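Local coordinates for Lin2634 protein (Listeria innocua, PDB 3MZO), which is a probable metal-dependent phosphohydrolase of the HD-domain superfamily, related to 5'-deoxynucleotidases of the YfbR type, and binds calcium ions, at residues N54-H68 / L120-L134. Numbering follows the deposited sequence.
With CA (calcium ion), chain M; CA (calcium ion), chain K.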
ATOM      1  N   ASN B  54     -15.635 -25.605 -35.036  1.00 39.29           N
ATOM      2  CA  ASN B  54     -14.226 -25.985 -35.054  1.00 38.99           C
ATOM      3  C   ASN B  54     -13.937 -26.838 -33.841  1.00 39.21           C
ATOM      4  O   ASN B  54     -14.415 -26.530 -32.739  1.00 42.32           O
ATOM      5  CB  ASN B  54     -13.349 -24.740 -35.054  1.00 38.04           C
ATOM      6  CG  ASN B  54     -13.587 -23.873 -36.268  1.00 42.46           C
ATOM      7  OD1 ASN B  54     -13.781 -24.391 -37.361  1.00 44.80           O
ATOM      8  ND2 ASN B  54     -13.577 -22.547 -36.088  1.00 40.38           N
ATOM      9  N   GLU B  55     -13.182 -27.920 -34.041  1.00 39.47           N
ATOM     10  CA  GLU B  55     -12.728 -28.764 -32.940  1.00 38.24           C
ATOM     11  C   GLU B  55     -11.710 -27.948 -32.121  1.00 35.55           C
ATOM     12  O   GLU B  55     -10.812 -27.317 -32.660  1.00 37.79           O
ATOM     13  CB  GLU B  55     -12.142 -30.104 -33.446  1.00 39.76           C
ATOM     14  CG  GLU B  55     -11.531 -31.037 -32.358  1.00 42.14           C
ATOM     15  CD  GLU B  55     -12.546 -31.605 -31.342  1.00 50.30           C
ATOM     16  OE1 GLU B  55     -13.780 -31.441 -31.522  1.00 48.06           O
ATOM     17  OE2 GLU B  55     -12.115 -32.235 -30.345  1.00 47.51           O
ATOM     18  N   VAL B  56     -11.919 -27.913 -30.818  1.00 35.76           N
ATOM     19  CA  VAL B  56     -11.017 -27.227 -29.879  1.00 32.21           C
ATOM     20  C   VAL B  56     -10.387 -28.277 -28.972  1.00 32.36           C
ATOM     21  O   VAL B  56     -11.094 -29.113 -28.443  1.00 30.25           O
ATOM     22  CB  VAL B  56     -11.781 -26.216 -29.028  1.00 31.25           C
ATOM     23  CG1 VAL B  56     -10.869 -25.618 -27.899  1.00 28.19           C
ATOM     24  CG2 VAL B  56     -12.373 -25.108 -29.939  1.00 30.01           C
ATOM     25  N   ASN B  57      -9.066 -28.218 -28.802  1.00 32.74           N
ATOM     26  CA  ASN B  57      -8.359 -29.023 -27.805  1.00 31.78           C
ATOM     27  C   ASN B  57      -8.347 -28.241 -26.490  1.00 31.48           C
ATOM     28  O   ASN B  57      -7.509 -27.317 -26.264  1.00 28.67           O
ATOM     29  CB  ASN B  57      -6.939 -29.348 -28.327  1.00 34.03           C
ATOM     30  CG  ASN B  57      -6.129 -30.227 -27.380  1.00 35.56           C
ATOM     31  OD1 ASN B  57      -6.341 -30.243 -26.169  1.00 31.72           O
ATOM     32  ND2 ASN B  57      -5.175 -30.956 -27.946  1.00 33.78           N
ATOM     33  N   TRP B  58      -9.249 -28.611 -25.584  1.00 30.70           N
ATOM     34  CA  TRP B  58      -9.422 -27.795 -24.385  1.00 29.94           C
ATOM     35  C   TRP B  58      -8.247 -27.849 -23.423  1.00 30.07           C
ATOM     36  O   TRP B  58      -7.881 -26.825 -22.811  1.00 29.67           O
ATOM     37  CB  TRP B  58     -10.759 -28.100 -23.693  1.00 30.59           C
ATOM     38  CG  TRP B  58     -11.881 -27.474 -24.465  1.00 30.44           C
ATOM     39  CD1 TRP B  58     -12.581 -28.043 -25.514  1.00 31.20           C
ATOM     40  CD2 TRP B  58     -12.410 -26.151 -24.301  1.00 30.57           C
ATOM     41  NE1 TRP B  58     -13.502 -27.146 -26.000  1.00 32.51           N
ATOM     42  CE2 TRP B  58     -13.429 -25.982 -25.277  1.00 25.95           C
ATOM     43  CE3 TRP B  58     -12.129 -25.083 -23.429  1.00 24.14           C
ATOM     44  CZ2 TRP B  58     -14.175 -24.804 -25.385  1.00 27.88           C
ATOM     45  CZ3 TRP B  58     -12.881 -23.898 -23.548  1.00 27.92           C
ATOM     46  CH2 TRP B  58     -13.881 -23.772 -24.521  1.00 29.20           C
ATOM     47  N   ARG B  59      -7.649 -29.017 -23.278  1.00 26.87           N
ATOM     48  CA  ARG B  59      -6.465 -29.108 -22.459  1.00 28.25           C
ATOM     49  C   ARG B  59      -5.421 -28.139 -22.977  1.00 28.33           C
ATOM     50  O   ARG B  59      -4.806 -27.448 -22.183  1.00 28.29           O
ATOM     51  CB  ARG B  59      -5.894 -30.527 -22.443  1.00 30.05           C
ATOM     52  CG  ARG B  59      -4.757 -30.683 -21.457  1.00 29.10           C
ATOM     53  CD  ARG B  59      -4.207 -32.107 -21.470  1.00 31.17           C
ATOM     54  NE  ARG B  59      -3.254 -32.274 -20.394  1.00 31.50           N
ATOM     55  CZ  ARG B  59      -2.732 -33.436 -20.006  1.00 36.02           C
ATOM     56  NH1 ARG B  59      -3.092 -34.562 -20.603  1.00 38.82           N
ATOM     57  NH2 ARG B  59      -1.870 -33.473 -18.993  1.00 34.99           N
ATOM     58  N   ALA B  60      -5.251 -28.071 -24.306  1.00 27.99           N
ATOM     59  CA  ALA B  60      -4.255 -27.192 -24.913  1.00 28.11           C
ATOM     60  C   ALA B  60      -4.640 -25.730 -24.727  1.00 27.96           C
ATOM     61  O   ALA B  60      -3.804 -24.912 -24.406  1.00 27.81           O
ATOM     62  CB  ALA B  60      -4.029 -27.526 -26.428  1.00 29.96           C
ATOM     63  N   LEU B  61      -5.922 -25.408 -24.888  1.00 27.91           N
ATOM     64  CA  LEU B  61      -6.367 -24.034 -24.742  1.00 25.11           C
ATOM     65  C   LEU B  61      -6.086 -23.526 -23.348  1.00 23.58           C
ATOM     66  O   LEU B  61      -5.494 -22.464 -23.186  1.00 25.77           O
ATOM     67  CB  LEU B  61      -7.859 -23.913 -25.074  1.00 26.93           C
ATOM     68  CG  LEU B  61      -8.548 -22.557 -24.934  1.00 24.30           C
ATOM     69  CD1 LEU B  61      -9.816 -22.559 -25.776  1.00 24.93           C
ATOM     70  CD2 LEU B  61      -8.877 -22.253 -23.478  1.00 20.87           C
ATOM     71  N   TYR B  62      -6.515 -24.278 -22.353  1.00 23.95           N
ATOM     72  CA  TYR B  62      -6.363 -23.866 -20.961  1.00 25.25           C
ATOM     73  C   TYR B  62      -4.919 -23.843 -20.506  1.00 24.88           C
ATOM     74  O   TYR B  62      -4.502 -22.901 -19.822  1.00 27.05           O
ATOM     75  CB  TYR B  62      -7.145 -24.791 -20.030  1.00 22.77           C
ATOM     76  CG  TYR B  62      -8.628 -24.503 -19.954  1.00 26.51           C
ATOM     77  CD1 TYR B  62      -9.123 -23.291 -19.442  1.00 27.40           C
ATOM     78  CD2 TYR B  62      -9.540 -25.465 -20.325  1.00 23.66           C
ATOM     79  CE1 TYR B  62     -10.516 -23.062 -19.348  1.00 23.10           C
ATOM     80  CE2 TYR B  62     -10.900 -25.254 -20.237  1.00 26.31           C
ATOM     81  CZ  TYR B  62     -11.395 -24.077 -19.765  1.00 23.50           C
ATOM     82  OH  TYR B  62     -12.765 -23.968 -19.691  1.00 26.64           O
ATOM     83  N   GLU B  63      -4.177 -24.890 -20.824  1.00 24.28           N
ATOM     84  CA  GLU B  63      -2.793 -24.960 -20.398  1.00 28.38           C
ATOM     85  C   GLU B  63      -1.930 -23.830 -21.000  1.00 28.34           C
ATOM     86  O   GLU B  63      -1.073 -23.300 -20.316  1.00 26.65           O
ATOM     87  CB  GLU B  63      -2.187 -26.360 -20.619  1.00 29.23           C
ATOM     88  CG  GLU B  63      -1.809 -26.680 -21.997  1.00 34.14           C
ATOM     89  CD  GLU B  63      -1.482 -28.175 -22.213  1.00 39.32           C
ATOM     90  OE1 GLU B  63      -1.550 -29.008 -21.260  1.00 37.39           O
ATOM     91  OE2 GLU B  63      -1.138 -28.490 -23.366  1.00 32.21           O
ATOM     92  N   LYS B  64      -2.178 -23.444 -22.244  1.00 26.15           N
ATOM     93  CA  LYS B  64      -1.460 -22.322 -22.837  1.00 25.83           C
ATOM     94  C   LYS B  64      -1.794 -21.008 -22.128  1.00 25.11           C
ATOM     95  O   LYS B  64      -0.882 -20.257 -21.752  1.00 26.82           O
ATOM     96  CB  LYS B  64      -1.779 -22.197 -24.340  1.00 25.89           C
ATOM     97  CG  LYS B  64      -1.146 -23.258 -25.208  1.00 26.58           C
ATOM     98  CD  LYS B  64      -1.792 -23.291 -26.617  1.00 28.01           C
ATOM     99  CE  LYS B  64      -1.071 -24.274 -27.552  1.00 29.93           C
ATOM    100  NZ  LYS B  64       0.320 -23.870 -27.788  1.00 28.48           N
ATOM    101  N   ALA B  65      -3.088 -20.743 -21.908  1.00 24.85           N
ATOM    102  CA  ALA B  65      -3.550 -19.491 -21.300  1.00 23.96           C
ATOM    103  C   ALA B  65      -3.177 -19.388 -19.827  1.00 23.94           C
ATOM    104  O   ALA B  65      -2.729 -18.325 -19.358  1.00 26.15           O
ATOM    105  CB  ALA B  65      -5.063 -19.341 -21.469  1.00 23.24           C
ATOM    106  N   LEU B  66      -3.329 -20.487 -19.095  1.00 22.52           N
ATOM    107  CA  LEU B  66      -3.086 -20.484 -17.666  1.00 23.22           C
ATOM    108  C   LEU B  66      -1.619 -20.211 -17.311  1.00 23.06           C
ATOM    109  O   LEU B  66      -1.327 -19.459 -16.386  1.00 23.54           O
ATOM    110  CB  LEU B  66      -3.521 -21.817 -17.027  1.00 23.36           C
ATOM    111  CG  LEU B  66      -3.426 -21.817 -15.498  1.00 22.11           C
ATOM    112  CD1 LEU B  66      -4.461 -20.866 -14.881  1.00 20.29           C
ATOM    113  CD2 LEU B  66      -3.557 -23.256 -14.959  1.00 23.46           C
ATOM    114  N   ASN B  67      -0.716 -20.837 -18.050  1.00 24.82           N
ATOM    115  CA  ASN B  67       0.696 -20.857 -17.728  1.00 25.89           C
ATOM    116  C   ASN B  67       1.568 -19.866 -18.497  1.00 26.89           C
ATOM    117  O   ASN B  67       2.746 -19.817 -18.260  1.00 27.97           O
ATOM    118  CB  ASN B  67       1.219 -22.262 -17.958  1.00 23.68           C
ATOM    119  CG  ASN B  67       0.394 -23.316 -17.201  1.00 27.29           C
ATOM    120  OD1 ASN B  67       0.303 -23.269 -15.981  1.00 25.70           O
ATOM    121  ND2 ASN B  67      -0.209 -24.246 -17.929  1.00 26.93           N
ATOM    122  N   HIS B  68       0.984 -19.039 -19.349  1.00 27.65           N
ATOM    123  CA  HIS B  68       1.783 -18.278 -20.314  1.00 25.49           C
ATOM    124  C   HIS B  68       2.686 -17.234 -19.674  1.00 29.89           C
ATOM    125  O   HIS B  68       3.694 -16.937 -20.253  1.00 27.86           O
ATOM    126  CB  HIS B  68       0.931 -17.615 -21.404  1.00 28.62           C
ATOM    127  CG  HIS B  68       0.222 -16.362 -20.982  1.00 25.35           C
ATOM    128  ND1 HIS B  68      -0.901 -16.371 -20.196  1.00 28.29           N
ATOM    129  CD2 HIS B  68       0.424 -15.072 -21.327  1.00 27.12           C
ATOM    130  CE1 HIS B  68      -1.325 -15.133 -20.013  1.00 30.13           C
ATOM    131  NE2 HIS B  68      -0.535 -14.322 -20.687  1.00 32.20           N
ATOM    132  N   LEU B 120       4.201 -27.540 -20.182  1.00 32.99           N
ATOM    133  CA  LEU B 120       3.303 -26.521 -19.679  1.00 32.83           C
ATOM    134  C   LEU B 120       3.871 -25.115 -19.798  1.00 33.21           C
ATOM    135  O   LEU B 120       3.118 -24.176 -20.007  1.00 32.80           O
ATOM    136  CB  LEU B 120       2.925 -26.809 -18.211  1.00 31.26           C
ATOM    137  CG  LEU B 120       2.028 -28.024 -17.930  1.00 33.20           C
ATOM    138  CD1 LEU B 120       1.733 -28.164 -16.417  1.00 30.11           C
ATOM    139  CD2 LEU B 120       0.728 -27.920 -18.709  1.00 30.46           C
ATOM    140  N   LEU B 121       5.191 -24.973 -19.681  1.00 34.74           N
ATOM    141  CA  LEU B 121       5.834 -23.659 -19.588  1.00 35.46           C
ATOM    142  C   LEU B 121       6.623 -23.255 -20.834  1.00 38.44           C
ATOM    143  O   LEU B 121       7.297 -22.233 -20.826  1.00 40.60           O
ATOM    144  CB  LEU B 121       6.757 -23.621 -18.364  1.00 37.45           C
ATOM    145  CG  LEU B 121       6.058 -23.850 -17.016  1.00 37.54           C
ATOM    146  CD1 LEU B 121       7.105 -23.913 -15.906  1.00 33.38           C
ATOM    147  CD2 LEU B 121       5.058 -22.732 -16.767  1.00 37.64           C
ATOM    148  N   LYS B 122       6.531 -24.025 -21.915  1.00 37.56           N
ATOM    149  CA  LYS B 122       7.102 -23.581 -23.187  1.00 37.78           C
ATOM    150  C   LYS B 122       6.192 -22.512 -23.782  1.00 36.70           C
ATOM    151  O   LYS B 122       5.028 -22.394 -23.381  1.00 34.39           O
ATOM    152  CB  LYS B 122       7.227 -24.749 -24.174  1.00 37.33           C
ATOM    153  CG  LYS B 122       5.909 -25.185 -24.807  1.00 41.03           C
ATOM    154  CD  LYS B 122       6.140 -26.393 -25.701  1.00 43.56           C
ATOM    155  CE  LYS B 122       4.844 -26.908 -26.278  1.00 44.18           C
ATOM    156  NZ  LYS B 122       5.102 -28.198 -26.967  1.00 47.21           N
ATOM    157  N   GLU B 123       6.727 -21.755 -24.746  1.00 36.04           N
ATOM    158  CA  GLU B 123       5.963 -20.759 -25.529  1.00 37.96           C
ATOM    159  C   GLU B 123       4.617 -21.337 -26.007  1.00 37.68           C
ATOM    160  O   GLU B 123       4.575 -22.399 -26.634  1.00 37.90           O
ATOM    161  CB  GLU B 123       6.790 -20.307 -26.758  1.00 40.36           C
ATOM    162  CG  GLU B 123       6.173 -19.157 -27.601  1.00 41.83           C
ATOM    163  CD  GLU B 123       5.729 -17.930 -26.771  1.00 45.99           C
ATOM    164  OE1 GLU B 123       6.591 -17.246 -26.174  1.00 50.58           O
ATOM    165  OE2 GLU B 123       4.513 -17.634 -26.740  1.00 40.09           O
ATOM    166  N   GLY B 124       3.532 -20.649 -25.685  1.00 34.49           N
ATOM    167  CA  GLY B 124       2.202 -21.110 -26.039  1.00 34.74           C
ATOM    168  C   GLY B 124       1.665 -20.554 -27.346  1.00 33.73           C
ATOM    169  O   GLY B 124       0.757 -21.143 -27.935  1.00 34.60           O
ATOM    170  N   LYS B 125       2.182 -19.406 -27.759  1.00 33.20           N
ATOM    171  CA  LYS B 125       1.725 -18.730 -28.970  1.00 36.09           C
ATOM    172  C   LYS B 125       2.312 -19.359 -30.213  1.00 37.83           C
ATOM    173  O   LYS B 125       3.232 -18.831 -30.802  1.00 42.93           O
ATOM    174  CB  LYS B 125       2.042 -17.224 -28.910  1.00 34.40           C
ATOM    175  CG  LYS B 125       1.377 -16.558 -27.656  1.00 36.90           C
ATOM    176  CD  LYS B 125       1.514 -15.035 -27.604  1.00 35.64           C
ATOM    177  CE  LYS B 125       1.213 -14.531 -26.175  1.00 39.27           C
ATOM    178  NZ  LYS B 125       1.229 -13.049 -26.058  1.00 34.00           N
ATOM    179  N   ASP B 126       1.758 -20.492 -30.612  1.00 38.59           N
ATOM    180  CA  ASP B 126       2.164 -21.175 -31.837  1.00 38.99           C
ATOM    181  C   ASP B 126       1.036 -21.015 -32.853  1.00 39.40           C
ATOM    182  O   ASP B 126       0.079 -20.285 -32.606  1.00 40.17           O
ATOM    183  CB  ASP B 126       2.476 -22.633 -31.532  1.00 38.81           C
ATOM    184  CG  ASP B 126       1.284 -23.408 -31.002  1.00 42.53           C
ATOM    185  OD1 ASP B 126       0.101 -23.009 -31.219  1.00 39.65           O
ATOM    186  OD2 ASP B 126       1.549 -24.463 -30.381  1.00 43.04           O
ATOM    187  N   SER B 127       1.091 -21.723 -33.964  1.00 40.04           N
ATOM    188  CA  SER B 127       0.095 -21.499 -34.998  1.00 42.45           C
ATOM    189  C   SER B 127      -1.082 -22.471 -34.910  1.00 41.05           C
ATOM    190  O   SER B 127      -1.902 -22.536 -35.826  1.00 43.23           O
ATOM    191  CB  SER B 127       0.755 -21.573 -36.383  1.00 45.24           C
ATOM    192  OG  SER B 127       1.417 -22.811 -36.535  1.00 54.54           O
ATOM    193  N   THR B 128      -1.179 -23.242 -33.837  1.00 38.54           N
ATOM    194  CA  THR B 128      -2.373 -24.071 -33.637  1.00 37.26           C
ATOM    195  C   THR B 128      -3.532 -23.142 -33.302  1.00 35.15           C
ATOM    196  O   THR B 128      -3.321 -21.975 -32.926  1.00 37.47           O
ATOM    197  CB  THR B 128      -2.208 -25.083 -32.500  1.00 38.94           C
ATOM    198  OG1 THR B 128      -2.118 -24.393 -31.246  1.00 33.93           O
ATOM    199  CG2 THR B 128      -0.953 -25.981 -32.735  1.00 35.55           C
ATOM    200  N   LEU B 129      -4.753 -23.663 -33.409  1.00 34.93           N
ATOM    201  CA  LEU B 129      -5.929 -22.895 -33.057  1.00 32.95           C
ATOM    202  C   LEU B 129      -5.802 -22.382 -31.623  1.00 31.36           C
ATOM    203  O   LEU B 129      -6.095 -21.211 -31.355  1.00 29.39           O
ATOM    204  CB  LEU B 129      -7.209 -23.721 -33.210  1.00 33.84           C
ATOM    205  CG  LEU B 129      -8.515 -23.039 -32.801  1.00 33.15           C
ATOM    206  CD1 LEU B 129      -8.781 -21.783 -33.666  1.00 33.48           C
ATOM    207  CD2 LEU B 129      -9.671 -24.065 -32.901  1.00 36.70           C
ATOM    208  N   GLU B 130      -5.364 -23.244 -30.714  1.00 30.63           N
ATOM    209  CA  GLU B 130      -5.327 -22.880 -29.277  1.00 29.48           C
ATOM    210  C   GLU B 130      -4.225 -21.861 -28.952  1.00 30.03           C
ATOM    211  O   GLU B 130      -4.358 -21.055 -28.015  1.00 29.60           O
ATOM    212  CB  GLU B 130      -5.184 -24.124 -28.413  1.00 28.60           C
ATOM    213  CG  GLU B 130      -6.383 -25.101 -28.543  1.00 29.19           C
ATOM    214  CD  GLU B 130      -6.408 -25.871 -29.843  1.00 33.50           C
ATOM    215  OE1 GLU B 130      -5.342 -26.020 -30.492  1.00 28.70           O
ATOM    216  OE2 GLU B 130      -7.500 -26.351 -30.205  1.00 33.85           O
ATOM    217  N   GLY B 131      -3.154 -21.885 -29.749  1.00 31.16           N
ATOM    218  CA  GLY B 131      -2.073 -20.910 -29.634  1.00 30.36           C
ATOM    219  C   GLY B 131      -2.477 -19.530 -30.114  1.00 30.61           C
ATOM    220  O   GLY B 131      -2.069 -18.502 -29.540  1.00 30.74           O
ATOM    221  N   LYS B 132      -3.262 -19.498 -31.186  1.00 30.82           N
ATOM    222  CA  LYS B 132      -3.799 -18.234 -31.661  1.00 29.88           C
ATOM    223  C   LYS B 132      -4.835 -17.694 -30.678  1.00 28.82           C
ATOM    224  O   LYS B 132      -4.928 -16.468 -30.483  1.00 28.05           O
ATOM    225  CB  LYS B 132      -4.392 -18.372 -33.047  1.00 31.06           C
ATOM    226  CG  LYS B 132      -3.381 -18.746 -34.088  1.00 34.68           C
ATOM    227  CD  LYS B 132      -4.062 -18.956 -35.446  1.00 37.39           C
ATOM    228  CE  LYS B 132      -3.028 -19.170 -36.492  1.00 45.46           C
ATOM    229  NZ  LYS B 132      -3.603 -19.375 -37.862  1.00 45.98           N
ATOM    230  N   ILE B 133      -5.597 -18.584 -30.047  1.00 26.66           N
ATOM    231  CA  ILE B 133      -6.532 -18.132 -29.022  1.00 26.16           C
ATOM    232  C   ILE B 133      -5.754 -17.471 -27.901  1.00 26.32           C
ATOM    233  O   ILE B 133      -6.202 -16.460 -27.353  1.00 27.96           O
ATOM    234  CB  ILE B 133      -7.456 -19.259 -28.510  1.00 26.53           C
ATOM    235  CG1 ILE B 133      -8.523 -19.581 -29.570  1.00 27.18           C
ATOM    236  CG2 ILE B 133      -8.143 -18.902 -27.178  1.00 25.57           C
ATOM    237  CD1 ILE B 133      -9.288 -20.830 -29.275  1.00 27.46           C
ATOM    238  N   LEU B 134      -4.599 -18.023 -27.547  1.00 27.89           N
ATOM    239  CA  LEU B 134      -3.760 -17.390 -26.509  1.00 27.25           C
ATOM    240  C   LEU B 134      -3.278 -16.028 -26.981  1.00 28.95           C
ATOM    241  O   LEU B 134      -3.295 -15.072 -26.204  1.00 29.97           O
ATOM    242  CB  LEU B 134      -2.551 -18.253 -26.141  1.00 27.33           C
ATOM    243  CG  LEU B 134      -1.524 -17.615 -25.175  1.00 26.13           C
ATOM    244  CD1 LEU B 134      -2.118 -17.091 -23.864  1.00 25.14           C
ATOM    245  CD2 LEU B 134      -0.368 -18.592 -24.904  1.00 28.08           C
TER
HETATM  246 CA    CA M 310       4.872 -14.899 -21.247  1.00 41.70          CA
HETATM  247 CA    CA K 302       0.834 -11.850 -21.155  1.00 66.66          CA
HETATM  248  O   HOH W   1      -8.009 -27.943 -32.340  1.00 34.34           O
HETATM  249  O   HOH W   2      -5.252 -20.477 -25.369  1.00 26.84           O
HETATM  250  O   HOH W   3       2.981 -12.841 -22.318  1.00 46.06           O
HETATM  251  O   HOH W   4       6.065 -12.999 -20.137  1.00 44.12           O
HETATM  252  O   HOH W   5       3.799 -15.799 -23.426  1.00 39.59           O
HETATM  253  O   HOH W   6       6.380 -16.441 -20.864  1.00 45.97           O
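Lys64 runs extended and bends only at its last torsion (chi4 -63°), which turns NZ toward the loop that holds Gly124 and Asp126, while Glu130 folds at chi2 (74°) and lays its carboxylate against the turn before helix 58-67. NZ of Lys64 donates to Gly124 O at 2.8 Å and forms a salt bridge with Asp126 OD2 at 2.9 Å, reaching that oxygen from well above the carboxylate plane. The other oxygen, Asp126 OD1, takes both OG1 and N of Thr128, closing an Asx turn, and Thr128 OG1 in turn N-caps helix 129-151 by accepting from Gly131 N; Asp126 thereby couples the lysine to the start of that helix. Further along, Glu130 OE2 receives a nearly straight bond from Asn57 N (2.8 Å), and a water bridges the same oxygen to Glu55 O. Asn57 OD1 caps its own helix through Ala60 N. Between these polar ends, Glu130 CG packs on Ala60 CB and Leu61 CB, and the methyl tips Leu61 CD1 and Ile133 CD1 meet at 3.9 Å. At the far end Leu134 packs on the C-terminal part of helix 58-67: CD2 lies near Lys64 O, and CD1 sits over one face of the His68 ring, a CH-pi contact 4.0 Å from the centroid. In the plane of that ring, ND1 donates to Ala65 O (2.8 Å), which, with Leu134 over the face, probably contributes to fixing the ring's rotation with NE2 turned to the calcium ion also held by His34, Asp69 and Asp138. His68 O binds a second calcium, which Asp69 also binds. Segments 58-67 and 129-134 run at 32° to each other, and their contact carries the second histidine of an H...HD...D metal site, the signature of the all-helical HD-domain fold.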